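Sodium/sialic acid symporter SiaT (Proteus mirabilis, PDB 5NV9) couples the inward flow of two sodium ions to the uptake of the sialic acid N-acetylneuraminic acid across the bacterial inner membrane. Local coordinates at residues 97-102 with 109-114; 118-123 with 419-424; 202-205 with 210-213. One frame throughout, in Å; residues are numbered along the deposited sequence.

In the fold
SiaT has the LeuT fold and is caught outward-open, and the three contacts lie at its two ends. Contacts 1 and 2 are neighbours toward the cytoplasm, with centres 11 Å apart, and they touch: E113 OE1 of the short helix in contact 1 forms a salt bridge of 2.8 Å with R121 NH1 of the helix that follows, while L112 packs against the first turn of that helix. Contact 3 belongs to the periplasmic side, its centre about 50 Å from the centres of the other two. In sequence it lies between the two segments that contact 2 brings together. All three are structural packing away from the sialic acid pocket and the sodium sites.

Contact 1 (97-102 with 109-114); sequences IPFFRK and YEYLEA
Y111 meets two successive phenylalanines, F99 and F100, so that a single tyrosine of helix 110-115 supplies nearly all of this segment's share of the contact with the end of helix 89-102. The larger part is aromatic. Y111 turns one edge toward the face of F99 in an offset edge-to-face pair, with ring centroids 5.7 Å apart and planes inclined at 77°. The leading atom is Y111 CE1, which comes within 3.9 Å of F99 CD2, while the neighbouring Y111 CD1 lies 4.0 Å from F99 CB. CG of Y111 stands anti to its own backbone N (chi1 165°), which carries the ring out toward F99, while CB, nearer the backbone, meets the second phenylalanine. There F100 CE1 reaches Y111 CB at 4.2 Å, the two side chains crossing at about a right angle. The CA atoms of F100 and Y111 are 6.9 Å apart, the nearest pair of the two backbones. Aromatic rings suit this place because flat groups from both sides can pack edge to face and fill the space between the backbones without needing a polar partner. Around the pair, F100 also touches F422 and Y111 touches I426, both of helix 415-427, and F99 meets L488, the last modelled residue. The two segments enclose a cytoplasmic connection of six residues with neither helix nor strand. No hydrogen bond or salt bridge passes between them, so their cohesion here comes from dispersion, with probably a small electrostatic contribution from the offset edge-to-face pairing, forces that depend more on close fit than on exact bond direction.

Contact 2 (118-123 with 419-424); sequences VRSRLF and TGLFML
The first turns of helix 118-151 face helix 415-427 with S120 and L421 as the nearest pair, their CA atoms 7.5 Å apart. L421 carries its whole side of the contact, and its two methyl groups take different partners. CD2 rests against the hydroxyl of S120, 3.7 Å from OG, whereas CD1 meets the ring of F123 at 3.9 Å from CD2 of the phenylalanine. That methyl arrives at the ring edge, near the plane, rather than over a face. CD1 also lies 4.1 Å from the backbone O of S120, so the isobutyl group sits against both the side chain and the main chain of one helical turn. F123 has CG anti to its backbone N (chi1 164°), which carries the ring out beside the leucine. Serine suits its position because a small side chain lets a branched leucine come close to the backbone; phenylalanine, one turn on, has the length to reach the leucine's other methyl. The OG to CD2 approach is a van der Waals contact, since a methyl group offers no hydrogen bond. Helix 433-452 joins the same packing, with A436 touching both S120 and L421 and I440 touching L421. From helix 110-115, L112 also reaches L421, while F123 meets M414 just ahead of helix 415-427, so this is a junction of several helices toward the cytoplasmic side of the transporter.

Contact 3 (202-205 with 210-213); sequences FKVD and EIFT
V204 holds CG1 anti to its backbone N (chi1 165°), and I211 has CG1 anti to its carbonyl carbon (chi1 -73°) with the chain running on extended beyond it; together these rotations bring both valine methyls up to the isoleucine's longer branch. V204 CG2 lies 4.0 Å from I211 CD1, and V204 CG1 is equally far, 4.0 Å, from I211 CG1. The two side chains cross obliquely, and their beta-branched shapes suit a compact apolar join where the chain leaves helix 155-203 and soon enters helix 207-217. Nearer the surface, E210 approaches the carbonyl oxygen of D205 with its aliphatic part. E210 CG comes within 3.4 Å of D205 O and CB within 3.8 Å, but a bend at chi2 (62°) leads the carboxylate away from that oxygen. Glutamate fits this margin because its methylene groups can pack while its charged end turns aside. Helix 267-301 backs the join: V297 and Q301 touch V204, and A294 touches I211. No hydrogen bond links the two segments, so their direct contact is van der Waals packing, while D205 O accepts its hydrogen bond from NE2 of Q301. Buried valine and isoleucine lie on the inside, with the D205 carbonyl and the E210 methylenes at the margin; the two carboxylates lie toward the surface and can probably reach solvent.

Contact 1 (97-102 with 109-114)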
ATOM      1  N   ILE A  97      -3.230   2.076  18.650  1.00 22.23           N
ATOM      2  CA  ILE A  97      -4.249   0.970  18.583  1.00 23.29           C
ATOM      3  C   ILE A  97      -5.311   0.954  19.715  1.00 23.20           C
ATOM      4  O   ILE A  97      -6.534   0.797  19.412  1.00 24.28           O
ATOM      5  CB  ILE A  97      -3.592  -0.402  18.347  1.00 22.70           C
ATOM      6  CG1 ILE A  97      -3.204  -0.482  16.863  1.00 24.32           C
ATOM      7  CG2 ILE A  97      -4.499  -1.547  18.767  1.00 24.84           C
ATOM      8  CD1 ILE A  97      -2.336  -1.676  16.492  1.00 24.51           C
ATOM      9  N   PRO A  98      -4.908   1.292  20.942  1.00 24.05           N
ATOM     10  CA  PRO A  98      -5.934   1.398  22.006  1.00 27.85           C
ATOM     11  C   PRO A  98      -7.037   2.412  21.745  1.00 27.04           C
ATOM     12  O   PRO A  98      -8.197   2.128  22.066  1.00 29.44           O
ATOM     13  CB  PRO A  98      -5.120   1.738  23.269  1.00 26.90           C
ATOM     14  CG  PRO A  98      -3.736   1.255  22.968  1.00 27.14           C
ATOM     15  CD  PRO A  98      -3.547   1.491  21.482  1.00 25.72           C
ATOM     16  N   PHE A  99      -6.715   3.555  21.136  1.00 27.57           N
ATOM     17  CA  PHE A  99      -7.769   4.529  20.787  1.00 27.89           C
ATOM     18  C   PHE A  99      -8.679   3.999  19.727  1.00 26.23           C
ATOM     19  O   PHE A  99      -9.910   4.075  19.856  1.00 23.79           O
ATOM     20  CB  PHE A  99      -7.183   5.877  20.354  1.00 29.31           C
ATOM     21  CG  PHE A  99      -6.621   6.660  21.512  1.00 30.67           C
ATOM     22  CD1 PHE A  99      -5.343   6.451  21.945  1.00 28.90           C
ATOM     23  CD2 PHE A  99      -7.410   7.600  22.177  1.00 33.53           C
ATOM     24  CE1 PHE A  99      -4.861   7.143  23.024  1.00 32.90           C
ATOM     25  CE2 PHE A  99      -6.913   8.299  23.250  1.00 31.03           C
ATOM     26  CZ  PHE A  99      -5.638   8.059  23.682  1.00 28.07           C
ATOM     27  N   PHE A 100      -8.069   3.408  18.703  1.00 26.16           N
ATOM     28  CA  PHE A 100      -8.806   2.885  17.567  1.00 25.26           C
ATOM     29  C   PHE A 100      -9.760   1.772  18.042  1.00 24.86           C
ATOM     30  O   PHE A 100     -10.917   1.709  17.603  1.00 25.90           O
ATOM     31  CB  PHE A 100      -7.847   2.320  16.470  1.00 26.11           C
ATOM     32  CG  PHE A 100      -7.074   3.376  15.679  1.00 23.40           C
ATOM     33  CD1 PHE A 100      -7.689   4.520  15.183  1.00 26.32           C
ATOM     34  CD2 PHE A 100      -5.730   3.204  15.390  1.00 23.19           C
ATOM     35  CE1 PHE A 100      -6.952   5.481  14.433  1.00 28.64           C
ATOM     36  CE2 PHE A 100      -4.998   4.152  14.657  1.00 23.09           C
ATOM     37  CZ  PHE A 100      -5.604   5.285  14.162  1.00 23.88           C
ATOM     38  N   ARG A 101      -9.271   0.875  18.882  1.00 23.61           N
ATOM     39  CA  ARG A 101     -10.079  -0.203  19.340  1.00 25.38           C
ATOM     40  C   ARG A 101     -11.179   0.258  20.280  1.00 26.71           C
ATOM     41  O   ARG A 101     -12.300  -0.202  20.147  1.00 24.62           O
ATOM     42  CB  ARG A 101      -9.238  -1.286  20.001  1.00 25.23           C
ATOM     43  CG  ARG A 101      -8.505  -2.063  18.908  1.00 28.39           C
ATOM     44  CD  ARG A 101      -7.699  -3.226  19.438  1.00 26.97           C
ATOM     45  NE  ARG A 101      -8.586  -4.293  19.902  1.00 30.16           N
ATOM     46  CZ  ARG A 101      -9.235  -5.181  19.144  1.00 26.35           C
ATOM     47  NH1 ARG A 101      -9.158  -5.189  17.801  1.00 26.07           N
ATOM     48  NH2 ARG A 101      -9.981  -6.051  19.753  1.00 24.10           N
ATOM     49  N   LYS A 102     -10.850   1.117  21.250  1.00 26.05           N
ATOM     50  CA  LYS A 102     -11.824   1.506  22.267  1.00 26.69           C
ATOM     51  C   LYS A 102     -12.926   2.352  21.693  1.00 27.89           C
ATOM     52  O   LYS A 102     -14.050   2.356  22.209  1.00 27.20           O
ATOM     53  CB  LYS A 102     -11.182   2.276  23.397  1.00 26.18           C
ATOM     54  CG  LYS A 102     -10.396   1.371  24.313  1.00 27.11           C
ATOM     55  CD  LYS A 102      -9.648   2.188  25.300  1.00 31.94           C
ATOM     56  CE  LYS A 102      -8.484   1.431  25.869  1.00 33.03           C
ATOM     57  NZ  LYS A 102      -8.995   0.469  26.810  1.00 31.97           N
ATOM     58  N   TYR A 109     -10.557   7.889  10.793  1.00 21.73           N
ATOM     59  CA  TYR A 109     -10.673   9.380  10.858  1.00 22.18           C
ATOM     60  C   TYR A 109     -11.690   9.829  11.925  1.00 21.63           C
ATOM     61  O   TYR A 109     -11.714  10.985  12.365  1.00 21.48           O
ATOM     62  CB  TYR A 109     -10.859   9.970   9.447  1.00 22.68           C
ATOM     63  CG  TYR A 109      -9.804   9.398   8.547  1.00 23.42           C
ATOM     64  CD1 TYR A 109      -8.433   9.598   8.827  1.00 23.39           C
ATOM     65  CD2 TYR A 109     -10.144   8.477   7.511  1.00 27.07           C
ATOM     66  CE1 TYR A 109      -7.446   8.970   8.054  1.00 24.26           C
ATOM     67  CE2 TYR A 109      -9.155   7.864   6.732  1.00 24.77           C
ATOM     68  CZ  TYR A 109      -7.814   8.071   7.026  1.00 22.26           C
ATOM     69  OH  TYR A 109      -6.844   7.426   6.275  1.00 22.39           O
ATOM     70  N   GLU A 110     -12.472   8.880  12.408  1.00 22.45           N
ATOM     71  CA  GLU A 110     -13.353   9.120  13.569  1.00 23.46           C
ATOM     72  C   GLU A 110     -12.552   9.520  14.780  1.00 21.72           C
ATOM     73  O   GLU A 110     -13.039  10.296  15.590  1.00 22.62           O
ATOM     74  CB  GLU A 110     -14.153   7.850  13.953  1.00 23.12           C
ATOM     75  CG  GLU A 110     -15.190   7.413  12.945  1.00 23.84           C
ATOM     76  CD  GLU A 110     -15.745   5.986  13.173  1.00 26.20           C
ATOM     77  OE1 GLU A 110     -15.865   5.514  14.323  1.00 27.33           O
ATOM     78  OE2 GLU A 110     -16.085   5.318  12.183  1.00 25.24           O
ATOM     79  N   TYR A 111     -11.350   8.972  14.937  1.00 21.32           N
ATOM     80  CA  TYR A 111     -10.482   9.415  16.023  1.00 22.54           C
ATOM     81  C   TYR A 111     -10.300  10.970  16.001  1.00 23.16           C
ATOM     82  O   TYR A 111     -10.321  11.608  17.064  1.00 20.05           O
ATOM     83  CB  TYR A 111      -9.113   8.707  15.984  1.00 23.58           C
ATOM     84  CG  TYR A 111      -8.103   9.383  16.845  1.00 24.22           C
ATOM     85  CD1 TYR A 111      -8.103   9.170  18.210  1.00 26.31           C
ATOM     86  CD2 TYR A 111      -7.173  10.315  16.296  1.00 24.14           C
ATOM     87  CE1 TYR A 111      -7.208   9.843  19.034  1.00 24.82           C
ATOM     88  CE2 TYR A 111      -6.297  11.002  17.108  1.00 22.99           C
ATOM     89  CZ  TYR A 111      -6.309  10.766  18.473  1.00 24.58           C
ATOM     90  OH  TYR A 111      -5.409  11.412  19.298  1.00 23.44           O
ATOM     91  N   LEU A 112     -10.101  11.538  14.793  1.00 22.86           N
ATOM     92  CA  LEU A 112      -9.840  12.957  14.631  1.00 24.63           C
ATOM     93  C   LEU A 112     -11.024  13.836  15.050  1.00 24.95           C
ATOM     94  O   LEU A 112     -10.798  14.921  15.590  1.00 24.03           O
ATOM     95  CB  LEU A 112      -9.395  13.316  13.215  1.00 23.33           C
ATOM     96  CG  LEU A 112      -8.083  12.687  12.677  1.00 22.78           C
ATOM     97  CD1 LEU A 112      -7.858  13.073  11.225  1.00 21.75           C
ATOM     98  CD2 LEU A 112      -6.870  13.020  13.537  1.00 21.89           C
ATOM     99  N   GLU A 113     -12.255  13.373  14.848  1.00 22.58           N
ATOM    100  CA  GLU A 113     -13.396  14.089  15.358  1.00 22.77           C
ATOM    101  C   GLU A 113     -13.444  13.937  16.866  1.00 22.93           C
ATOM    102  O   GLU A 113     -13.642  14.934  17.566  1.00 26.74           O
ATOM    103  CB  GLU A 113     -14.723  13.682  14.728  1.00 23.11           C
ATOM    104  CG  GLU A 113     -15.909  14.345  15.404  1.00 24.60           C
ATOM    105  CD  GLU A 113     -17.128  14.508  14.524  1.00 27.84           C
ATOM    106  OE1 GLU A 113     -17.293  13.812  13.499  1.00 26.61           O
ATOM    107  OE2 GLU A 113     -17.931  15.402  14.853  1.00 31.85           O
ATOM    108  N   ALA A 114     -13.248  12.742  17.390  1.00 22.79           N
ATOM    109  CA  ALA A 114     -13.199  12.564  18.846  1.00 24.79           C
ATOM    110  C   ALA A 114     -12.128  13.396  19.553  1.00 25.03           C
ATOM    111  O   ALA A 114     -12.355  13.873  20.641  1.00 23.47           O
ATOM    112  CB  ALA A 114     -13.004  11.097  19.195  1.00 28.36           C
TER

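Contact 2 (118-123 with 419-424)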
ATOM      1  N   VAL A 118     -14.904  17.761  13.523  1.00 22.63           N
ATOM      2  CA  VAL A 118     -15.249  17.232  12.246  1.00 24.09           C
ATOM      3  C   VAL A 118     -14.410  17.774  11.087  1.00 22.77           C
ATOM      4  O   VAL A 118     -14.301  17.114  10.059  1.00 20.65           O
ATOM      5  CB  VAL A 118     -16.777  17.422  11.987  1.00 26.86           C
ATOM      6  CG1 VAL A 118     -17.131  18.856  11.631  1.00 28.08           C
ATOM      7  CG2 VAL A 118     -17.273  16.454  10.946  1.00 26.58           C
ATOM      8  N   ARG A 119     -13.771  18.926  11.231  1.00 20.22           N
ATOM      9  CA  ARG A 119     -12.998  19.490  10.116  1.00 21.13           C
ATOM     10  C   ARG A 119     -11.731  18.663   9.876  1.00 23.10           C
ATOM     11  O   ARG A 119     -11.283  18.491   8.741  1.00 24.18           O
ATOM     12  CB  ARG A 119     -12.691  21.016  10.338  1.00 23.36           C
ATOM     13  CG  ARG A 119     -13.922  21.941  10.432  1.00 23.09           C
ATOM     14  CD  ARG A 119     -13.561  23.358  10.901  1.00 27.82           C
ATOM     15  NE  ARG A 119     -13.103  23.318  12.290  1.00 29.12           N
ATOM     16  CZ  ARG A 119     -12.572  24.327  12.975  1.00 31.31           C
ATOM     17  NH1 ARG A 119     -12.420  25.512  12.414  1.00 30.59           N
ATOM     18  NH2 ARG A 119     -12.201  24.146  14.236  1.00 30.08           N
ATOM     19  N   SER A 120     -11.125  18.171  10.939  1.00 21.53           N
ATOM     20  CA  SER A 120      -9.937  17.418  10.799  1.00 22.68           C
ATOM     21  C   SER A 120     -10.323  16.043  10.276  1.00 22.68           C
ATOM     22  O   SER A 120      -9.565  15.452   9.510  1.00 21.28           O
ATOM     23  CB  SER A 120      -9.245  17.233  12.154  1.00 24.32           C
ATOM     24  OG  SER A 120      -8.509  18.387  12.548  1.00 27.93           O
ATOM     25  N   ARG A 121     -11.444  15.519  10.763  1.00 20.47           N
ATOM     26  CA  ARG A 121     -11.880  14.200  10.325  1.00 21.85           C
ATOM     27  C   ARG A 121     -12.132  14.188   8.827  1.00 21.34           C
ATOM     28  O   ARG A 121     -11.601  13.344   8.141  1.00 20.74           O
ATOM     29  CB  ARG A 121     -13.101  13.756  11.115  1.00 23.30           C
ATOM     30  CG  ARG A 121     -13.943  12.677  10.481  1.00 24.19           C
ATOM     31  CD  ARG A 121     -14.987  12.256  11.475  1.00 23.71           C
ATOM     32  NE  ARG A 121     -15.697  11.079  11.009  1.00 22.57           N
ATOM     33  CZ  ARG A 121     -16.810  10.580  11.573  1.00 24.29           C
ATOM     34  NH1 ARG A 121     -17.375  11.140  12.614  1.00 23.31           N
ATOM     35  NH2 ARG A 121     -17.341   9.478  11.100  1.00 24.51           N
ATOM     36  N   LEU A 122     -12.903  15.157   8.323  1.00 23.12           N
ATOM     37  CA  LEU A 122     -13.231  15.229   6.928  1.00 22.36           C
ATOM     38  C   LEU A 122     -12.084  15.564   5.992  1.00 24.65           C
ATOM     39  O   LEU A 122     -12.029  15.052   4.808  1.00 25.07           O
ATOM     40  CB  LEU A 122     -14.356  16.236   6.716  1.00 24.83           C
ATOM     41  CG  LEU A 122     -15.736  15.780   7.178  1.00 28.05           C
ATOM     42  CD1 LEU A 122     -16.704  16.937   7.130  1.00 33.52           C
ATOM     43  CD2 LEU A 122     -16.232  14.662   6.289  1.00 30.21           C
ATOM     44  N   PHE A 123     -11.176  16.422   6.452  1.00 21.33           N
ATOM     45  CA  PHE A 123     -10.021  16.718   5.644  1.00 21.94           C
ATOM     46  C   PHE A 123      -9.246  15.408   5.425  1.00 23.86           C
ATOM     47  O   PHE A 123      -8.871  15.100   4.277  1.00 24.44           O
ATOM     48  CB  PHE A 123      -9.114  17.775   6.220  1.00 20.60           C
ATOM     49  CG  PHE A 123      -7.748  17.810   5.594  1.00 19.10           C
ATOM     50  CD1 PHE A 123      -7.538  18.429   4.383  1.00 20.39           C
ATOM     51  CD2 PHE A 123      -6.665  17.222   6.234  1.00 20.01           C
ATOM     52  CE1 PHE A 123      -6.286  18.463   3.806  1.00 20.96           C
ATOM     53  CE2 PHE A 123      -5.401  17.185   5.651  1.00 19.78           C
ATOM     54  CZ  PHE A 123      -5.204  17.843   4.445  1.00 21.41           C
ATOM     55  N   THR A 419      -1.203  12.659   8.349  1.00 24.75           N
ATOM     56  CA  THR A 419      -0.408  11.910   9.312  1.00 25.11           C
ATOM     57  C   THR A 419       0.004  12.804  10.489  1.00 25.24           C
ATOM     58  O   THR A 419       0.077  12.345  11.655  1.00 24.47           O
ATOM     59  CB  THR A 419       0.877  11.371   8.657  1.00 27.89           C
ATOM     60  OG1 THR A 419       0.566  10.460   7.590  1.00 29.20           O
ATOM     61  CG2 THR A 419       1.762  10.714   9.667  1.00 28.62           C
ATOM     62  N   GLY A 420       0.311  14.071  10.198  1.00 25.11           N
ATOM     63  CA  GLY A 420       0.629  15.020  11.278  1.00 22.66           C
ATOM     64  C   GLY A 420      -0.520  15.200  12.285  1.00 22.59           C
ATOM     65  O   GLY A 420      -0.303  15.383  13.491  1.00 21.25           O
ATOM     66  N   LEU A 421      -1.748  15.242  11.759  1.00 21.99           N
ATOM     67  CA  LEU A 421      -2.917  15.350  12.577  1.00 21.39           C
ATOM     68  C   LEU A 421      -2.989  14.260  13.615  1.00 21.93           C
ATOM     69  O   LEU A 421      -3.346  14.574  14.736  1.00 22.01           O
ATOM     70  CB  LEU A 421      -4.193  15.373  11.755  1.00 21.10           C
ATOM     71  CG  LEU A 421      -4.490  16.657  10.962  1.00 20.66           C
ATOM     72  CD1 LEU A 421      -5.571  16.434   9.897  1.00 19.56           C
ATOM     73  CD2 LEU A 421      -4.937  17.776  11.882  1.00 21.22           C
ATOM     74  N   PHE A 422      -2.692  12.996  13.241  1.00 21.87           N
ATOM     75  CA  PHE A 422      -2.650  11.903  14.180  1.00 21.54           C
ATOM     76  C   PHE A 422      -1.533  12.046  15.200  1.00 20.79           C
ATOM     77  O   PHE A 422      -1.729  11.745  16.384  1.00 22.30           O
ATOM     78  CB  PHE A 422      -2.602  10.462  13.485  1.00 21.13           C
ATOM     79  CG  PHE A 422      -3.916  10.046  12.848  1.00 19.08           C
ATOM     80  CD1 PHE A 422      -4.240  10.445  11.592  1.00 20.85           C
ATOM     81  CD2 PHE A 422      -4.840   9.290  13.545  1.00 20.06           C
ATOM     82  CE1 PHE A 422      -5.457  10.089  11.012  1.00 18.11           C
ATOM     83  CE2 PHE A 422      -6.035   8.914  12.984  1.00 18.28           C
ATOM     84  CZ  PHE A 422      -6.349   9.323  11.715  1.00 19.31           C
HETATM   85  N   MSE A 423      -0.355  12.438  14.755  1.00 20.94           N
HETATM   86  CA  MSE A 423       0.795  12.614  15.671  1.00 22.88           C
HETATM   87  C   MSE A 423       0.502  13.686  16.679  1.00 19.39           C
HETATM   88  O   MSE A 423       0.733  13.531  17.879  1.00 19.78           O
HETATM   89  CB  MSE A 423       2.057  13.022  14.903  1.00 25.56           C
HETATM   90  CG  MSE A 423       2.533  11.941  13.950  1.00 30.05           C
HETATM   91 SE   MSE A 423       4.202  12.444  13.024  1.00 41.70          SE
HETATM   92  CE  MSE A 423       5.208  12.529  14.686  1.00 30.35           C
ATOM     93  N   LEU A 424      -0.102  14.750  16.197  1.00 21.42           N
ATOM     94  CA  LEU A 424      -0.480  15.921  17.050  1.00 20.89           C
ATOM     95  C   LEU A 424      -1.534  15.539  18.095  1.00 23.95           C
ATOM     96  O   LEU A 424      -1.364  15.773  19.273  1.00 21.14           O
ATOM     97  CB  LEU A 424      -1.008  17.045  16.162  1.00 19.86           C
ATOM     98  CG  LEU A 424      -1.439  18.327  16.894  1.00 18.77           C
ATOM     99  CD1 LEU A 424      -0.210  19.026  17.376  1.00 19.05           C
ATOM    100  CD2 LEU A 424      -2.269  19.234  16.018  1.00 19.10           C
TER

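Contact 3 (202-205 with 210-213)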
ATOM      1  N   PHE A 202      20.126 -20.511 -10.178  1.00 27.37           N
ATOM      2  CA  PHE A 202      20.448 -21.709 -10.973  1.00 29.78           C
ATOM      3  C   PHE A 202      20.879 -21.358 -12.374  1.00 28.82           C
ATOM      4  O   PHE A 202      21.527 -22.142 -13.009  1.00 30.26           O
ATOM      5  CB  PHE A 202      19.317 -22.713 -10.974  1.00 29.29           C
ATOM      6  CG  PHE A 202      19.298 -23.593  -9.739  1.00 37.01           C
ATOM      7  CD1 PHE A 202      20.126 -24.706  -9.651  1.00 44.01           C
ATOM      8  CD2 PHE A 202      18.453 -23.316  -8.671  1.00 41.60           C
ATOM      9  CE1 PHE A 202      20.108 -25.519  -8.522  1.00 47.32           C
ATOM     10  CE2 PHE A 202      18.421 -24.118  -7.534  1.00 42.46           C
ATOM     11  CZ  PHE A 202      19.261 -25.219  -7.456  1.00 49.59           C
ATOM     12  N   LYS A 203      20.543 -20.186 -12.865  1.00 27.53           N
ATOM     13  CA  LYS A 203      20.973 -19.763 -14.216  1.00 29.60           C
ATOM     14  C   LYS A 203      22.228 -18.875 -14.283  1.00 27.12           C
ATOM     15  O   LYS A 203      22.701 -18.554 -15.354  1.00 27.66           O
ATOM     16  CB  LYS A 203      19.839 -19.046 -14.912  1.00 31.29           C
ATOM     17  CG  LYS A 203      18.639 -19.937 -14.984  1.00 37.04           C
ATOM     18  CD  LYS A 203      17.534 -19.265 -15.746  1.00 41.71           C
ATOM     19  CE  LYS A 203      17.282 -19.978 -17.056  1.00 49.82           C
ATOM     20  NZ  LYS A 203      16.161 -20.923 -16.836  1.00 49.67           N
ATOM     21  N   VAL A 204      22.705 -18.426 -13.146  1.00 28.53           N
ATOM     22  CA  VAL A 204      23.920 -17.641 -13.099  1.00 28.48           C
ATOM     23  C   VAL A 204      25.047 -18.634 -12.932  1.00 28.41           C
ATOM     24  O   VAL A 204      25.007 -19.469 -12.048  1.00 24.55           O
ATOM     25  CB  VAL A 204      23.894 -16.634 -11.943  1.00 27.75           C
ATOM     26  CG1 VAL A 204      25.272 -16.074 -11.662  1.00 28.79           C
ATOM     27  CG2 VAL A 204      22.918 -15.511 -12.248  1.00 27.94           C
ATOM     28  N   ASP A 205      26.015 -18.561 -13.854  1.00 29.24           N
ATOM     29  CA  ASP A 205      27.225 -19.315 -13.800  1.00 30.92           C
ATOM     30  C   ASP A 205      27.922 -18.867 -12.513  1.00 30.78           C
ATOM     31  O   ASP A 205      28.273 -17.669 -12.356  1.00 30.77           O
ATOM     32  CB  ASP A 205      28.074 -19.041 -15.079  1.00 34.87           C
ATOM     33  CG  ASP A 205      29.417 -19.797 -15.089  1.00 38.66           C
ATOM     34  OD1 ASP A 205      29.429 -20.918 -14.583  1.00 46.37           O
ATOM     35  OD2 ASP A 205      30.450 -19.290 -15.611  1.00 41.65           O
ATOM     36  N   GLU A 210      28.526 -16.234  -6.698  1.00 26.77           N
ATOM     37  CA  GLU A 210      28.849 -15.259  -7.731  1.00 28.05           C
ATOM     38  C   GLU A 210      27.874 -14.038  -7.763  1.00 26.60           C
ATOM     39  O   GLU A 210      28.300 -12.930  -7.992  1.00 24.10           O
ATOM     40  CB  GLU A 210      28.963 -15.979  -9.060  1.00 28.21           C
ATOM     41  CG  GLU A 210      29.325 -15.141 -10.263  1.00 31.00           C
ATOM     42  CD  GLU A 210      30.697 -14.492 -10.137  1.00 38.40           C
ATOM     43  OE1 GLU A 210      31.508 -14.822  -9.232  1.00 47.51           O
ATOM     44  OE2 GLU A 210      30.972 -13.617 -10.952  1.00 38.72           O
ATOM     45  N   ILE A 211      26.584 -14.229  -7.511  1.00 26.66           N
ATOM     46  CA  ILE A 211      25.686 -13.110  -7.390  1.00 25.73           C
ATOM     47  C   ILE A 211      26.103 -12.161  -6.259  1.00 25.45           C
ATOM     48  O   ILE A 211      26.179 -10.951  -6.482  1.00 30.40           O
ATOM     49  CB  ILE A 211      24.242 -13.582  -7.168  1.00 26.89           C
ATOM     50  CG1 ILE A 211      23.704 -14.148  -8.473  1.00 25.37           C
ATOM     51  CG2 ILE A 211      23.364 -12.406  -6.685  1.00 24.46           C
ATOM     52  CD1 ILE A 211      22.436 -14.985  -8.328  1.00 28.55           C
ATOM     53  N   PHE A 212      26.439 -12.710  -5.089  1.00 23.76           N
ATOM     54  CA  PHE A 212      26.918 -11.939  -3.967  1.00 26.76           C
ATOM     55  C   PHE A 212      28.167 -11.086  -4.263  1.00 25.14           C
ATOM     56  O   PHE A 212      28.182  -9.867  -3.972  1.00 21.11           O
ATOM     57  CB  PHE A 212      27.196 -12.815  -2.724  1.00 28.04           C
ATOM     58  CG  PHE A 212      27.675 -12.019  -1.535  1.00 31.65           C
ATOM     59  CD1 PHE A 212      26.769 -11.342  -0.712  1.00 32.78           C
ATOM     60  CD2 PHE A 212      29.022 -11.945  -1.233  1.00 32.22           C
ATOM     61  CE1 PHE A 212      27.200 -10.597   0.365  1.00 32.90           C
ATOM     62  CE2 PHE A 212      29.461 -11.216  -0.143  1.00 32.38           C
ATOM     63  CZ  PHE A 212      28.555 -10.530   0.651  1.00 34.05           C
ATOM     64  N   THR A 213      29.185 -11.761  -4.769  1.00 26.01           N
ATOM     65  CA  THR A 213      30.534 -11.215  -4.978  1.00 28.92           C
ATOM     66  C   THR A 213      30.542 -10.154  -6.024  1.00 26.13           C
ATOM     67  O   THR A 213      31.129  -9.074  -5.792  1.00 23.98           O
ATOM     68  CB  THR A 213      31.511 -12.332  -5.383  1.00 33.32           C
ATOM     69  OG1 THR A 213      31.838 -13.027  -4.199  1.00 39.40           O
ATOM     70  CG2 THR A 213      32.814 -11.806  -5.964  1.00 36.60           C
TER